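Local coordinates for naphthalene dioxygenase large subunit (Rhodococcus sp., PDB 2B1X), which forms the large subunit of a Rieske-type dioxygenase, pairing a [2Fe-2S] cluster domain with a catalytic domain that holds a mononuclear iron, at residues Pro56-Arg64 / Cys96-Phe106. Sequence-based numbering, arbitrary orientation.
Sequences PERGDYVVR and CRAEMGNTSHF
In the Rieske domain, the outer strand pair, within this chain, of an antiparallel sheet forms where Tyr61 pairs with Gly101, a tyrosine laid across a glycine on the neighbouring strand. Their backbones exchange two hydrogen bonds, Tyr61 N to Gly101 O (2.9 Å) and Gly101 N to Tyr61 O (3.1 Å), and Val63 N to Glu99 O continues the pairing. With CG held between its own backbone N and carbonyl carbon (chi1 69°), the Tyr61 ring folds over the partner strand. Gly101 CA makes a CH-pi contact with one face, 4.0 Å from the ring centroid; Phe106 presents its edge to the opposite face in a T-shaped pair, planes 76° apart. Cys96 SG approaches the ring obliquely, and Tyr61 OH lies 2.9 Å from a water. Strand 69-75 adds Ile72, which touches both aromatic rings.

Asn102 braces the type II turn from Glu57 to Asp60, which Asp60 N spans by bonding Glu57 O. With CG anti to the backbone N (chi1 178°), the Asn102 amide reaches the turn, and ND2 donates twice: almost straight to Asp60 OD1 (2.9 Å), meeting it from above the carboxylate plane, and to Arg58 O (3.0 Å). Thr103 N adds a bond to Gly59 O (2.9 Å). The other carboxylate oxygen, Asp60 OD2, accepts Glu57 N. On the same sheet face as Asp60 and Asn102, Val62 CG1 rests against Met100 CB.

The chemistry thus divides the work: aromatic packing covers the strand pair on the Phe106 side, while the Asn102 amide and Thr103 N-H hold the turn, and one N-H on each oxygen steadies the Asp60 carboxylate.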
# COMPACT_ATOMS: atom_id res chain seq x y z
N PRO A 56 -36.51 -6.38 -2.26
CA PRO A 56 -37.94 -6.59 -2.56
C PRO A 56 -38.80 -6.90 -1.34
O PRO A 56 -39.99 -6.57 -1.36
CB PRO A 56 -37.95 -7.78 -3.53
CG PRO A 56 -36.71 -8.55 -3.24
CD PRO A 56 -35.68 -7.53 -2.68
N GLU A 57 -38.22 -7.52 -0.31
CA GLU A 57 -38.97 -7.95 0.87
C GLU A 57 -38.72 -7.02 2.05
O GLU A 57 -37.65 -6.40 2.16
CB GLU A 57 -38.53 -9.34 1.31
CG GLU A 57 -38.72 -10.44 0.29
CD GLU A 57 -40.15 -10.59 -0.13
OE1 GLU A 57 -41.02 -10.75 0.78
OE2 GLU A 57 -40.41 -10.55 -1.36
N ARG A 58 -39.70 -6.95 2.95
CA ARG A 58 -39.55 -6.17 4.16
C ARG A 58 -38.37 -6.71 4.99
O ARG A 58 -38.24 -7.91 5.22
CB ARG A 58 -40.87 -6.18 4.95
CG ARG A 58 -42.00 -5.48 4.17
CD ARG A 58 -43.21 -5.16 5.00
NE ARG A 58 -44.24 -4.51 4.20
CZ ARG A 58 -45.33 -3.95 4.70
NH1 ARG A 58 -45.55 -3.95 6.02
NH2 ARG A 58 -46.21 -3.40 3.87
N GLY A 59 -37.48 -5.82 5.40
CA GLY A 59 -36.27 -6.22 6.09
C GLY A 59 -35.02 -6.31 5.22
O GLY A 59 -33.87 -6.29 5.74
N ASP A 60 -35.21 -6.44 3.90
CA ASP A 60 -34.10 -6.49 2.93
C ASP A 60 -33.30 -5.17 2.98
O ASP A 60 -33.86 -4.07 3.11
CB ASP A 60 -34.62 -6.69 1.51
CG ASP A 60 -35.08 -8.13 1.22
OD1 ASP A 60 -34.91 -9.06 2.05
OD2 ASP A 60 -35.65 -8.44 0.15
N TYR A 61 -31.98 -5.30 2.89
CA TYR A 61 -31.13 -4.12 2.82
C TYR A 61 -29.87 -4.39 2.01
O TYR A 61 -29.42 -5.54 1.92
CB TYR A 61 -30.74 -3.67 4.24
CG TYR A 61 -29.81 -4.63 4.93
CD1 TYR A 61 -28.41 -4.53 4.76
CD2 TYR A 61 -30.31 -5.62 5.79
CE1 TYR A 61 -27.54 -5.43 5.41
CE2 TYR A 61 -29.47 -6.49 6.46
CZ TYR A 61 -28.08 -6.40 6.26
OH TYR A 61 -27.23 -7.26 6.92
N VAL A 62 -29.29 -3.32 1.47
CA VAL A 62 -27.96 -3.35 0.87
C VAL A 62 -27.22 -2.14 1.47
O VAL A 62 -27.86 -1.19 1.91
CB VAL A 62 -27.98 -3.27 -0.69
CG1 VAL A 62 -28.60 -4.54 -1.31
CG2 VAL A 62 -28.74 -2.02 -1.20
N VAL A 63 -25.90 -2.22 1.53
CA VAL A 63 -25.08 -1.10 1.99
C VAL A 63 -24.40 -0.40 0.79
O VAL A 63 -23.61 -1.01 0.08
CB VAL A 63 -24.06 -1.54 3.03
CG1 VAL A 63 -23.19 -0.34 3.47
CG2 VAL A 63 -24.79 -2.16 4.28
N ARG A 64 -24.67 0.89 0.62
CA ARG A 64 -24.25 1.64 -0.56
C ARG A 64 -23.67 2.99 -0.17
O ARG A 64 -23.66 3.32 1.03
CB ARG A 64 -25.40 1.74 -1.56
CG ARG A 64 -25.87 0.36 -2.01
CD ARG A 64 -24.90 -0.34 -3.01
NE ARG A 64 -25.19 -1.76 -3.17
CZ ARG A 64 -26.16 -2.26 -3.96
NH1 ARG A 64 -26.96 -1.46 -4.68
NH2 ARG A 64 -26.33 -3.57 -4.02
N CYS A 96 -24.38 -2.14 10.72
CA CYS A 96 -24.46 -3.26 9.80
C CYS A 96 -23.12 -3.39 9.09
O CYS A 96 -22.71 -2.46 8.41
CB CYS A 96 -25.61 -3.01 8.81
SG CYS A 96 -25.67 -4.27 7.58
N ARG A 97 -22.40 -4.49 9.32
CA ARG A 97 -21.11 -4.70 8.67
C ARG A 97 -21.15 -5.71 7.49
O ARG A 97 -20.09 -6.01 6.89
CB ARG A 97 -20.01 -5.08 9.68
CG ARG A 97 -19.37 -3.94 10.45
CD ARG A 97 -18.64 -4.39 11.78
NE ARG A 97 -19.48 -5.30 12.57
CZ ARG A 97 -19.13 -6.49 13.09
NH1 ARG A 97 -17.89 -7.01 12.99
NH2 ARG A 97 -20.08 -7.20 13.69
N ALA A 98 -22.36 -6.18 7.13
CA ALA A 98 -22.58 -6.99 5.93
C ALA A 98 -22.87 -6.09 4.72
O ALA A 98 -23.21 -4.93 4.90
CB ALA A 98 -23.73 -7.97 6.15
N GLU A 99 -22.74 -6.60 3.50
CA GLU A 99 -22.96 -5.80 2.30
C GLU A 99 -24.45 -5.82 1.90
O GLU A 99 -24.92 -4.96 1.18
CB GLU A 99 -22.09 -6.32 1.14
CG GLU A 99 -20.60 -6.11 1.41
CD GLU A 99 -19.67 -6.74 0.37
OE1 GLU A 99 -19.97 -6.66 -0.83
OE2 GLU A 99 -18.59 -7.25 0.77
N MET A 100 -25.16 -6.81 2.41
CA MET A 100 -26.58 -7.01 2.15
C MET A 100 -27.12 -8.09 3.07
O MET A 100 -26.34 -8.82 3.71
CB MET A 100 -26.83 -7.36 0.67
CG MET A 100 -26.02 -8.53 0.15
SD MET A 100 -26.33 -8.88 -1.63
CE MET A 100 -26.47 -10.52 -1.52
N GLY A 101 -28.45 -8.20 3.15
CA GLY A 101 -29.07 -9.15 4.06
C GLY A 101 -30.54 -8.84 4.31
O GLY A 101 -31.15 -8.04 3.60
N ASN A 102 -31.09 -9.45 5.33
CA ASN A 102 -32.45 -9.16 5.77
C ASN A 102 -32.43 -9.17 7.28
O ASN A 102 -31.92 -10.10 7.91
CB ASN A 102 -33.45 -10.21 5.23
CG ASN A 102 -34.88 -9.95 5.70
OD1 ASN A 102 -35.22 -10.20 6.86
ND2 ASN A 102 -35.72 -9.47 4.79
N THR A 103 -32.97 -8.09 7.86
CA THR A 103 -33.14 -7.97 9.28
C THR A 103 -34.28 -7.02 9.66
O THR A 103 -34.60 -6.07 8.93
CB THR A 103 -31.78 -7.57 9.96
OG1 THR A 103 -31.93 -7.72 11.36
CG2 THR A 103 -31.42 -6.09 9.77
N SER A 104 -34.91 -7.27 10.80
CA SER A 104 -35.92 -6.37 11.32
C SER A 104 -35.29 -5.25 12.14
O SER A 104 -35.88 -4.18 12.29
CB SER A 104 -36.94 -7.14 12.17
OG SER A 104 -36.35 -7.60 13.38
N HIS A 105 -34.08 -5.49 12.65
CA HIS A 105 -33.37 -4.55 13.55
C HIS A 105 -31.86 -4.53 13.32
O HIS A 105 -31.27 -5.52 12.87
CB HIS A 105 -33.61 -4.89 15.04
CG HIS A 105 -35.03 -4.72 15.48
ND1 HIS A 105 -36.03 -5.58 15.07
CD2 HIS A 105 -35.63 -3.79 16.26
CE1 HIS A 105 -37.19 -5.19 15.59
NE2 HIS A 105 -36.97 -4.11 16.32
N PHE A 106 -31.24 -3.39 13.64
CA PHE A 106 -29.80 -3.21 13.56
C PHE A 106 -29.34 -2.94 14.98
O PHE A 106 -29.74 -1.97 15.60
CB PHE A 106 -29.40 -2.05 12.64
CG PHE A 106 -29.84 -2.24 11.22
CD1 PHE A 106 -30.88 -1.47 10.71
CD2 PHE A 106 -29.21 -3.17 10.40
CE1 PHE A 106 -31.30 -1.65 9.40
CE2 PHE A 106 -29.63 -3.35 9.08
CZ PHE A 106 -30.69 -2.59 8.58
O HOH W 1 -28.72 -9.19 8.40
O HOH W 2 -24.41 -4.37 -1.91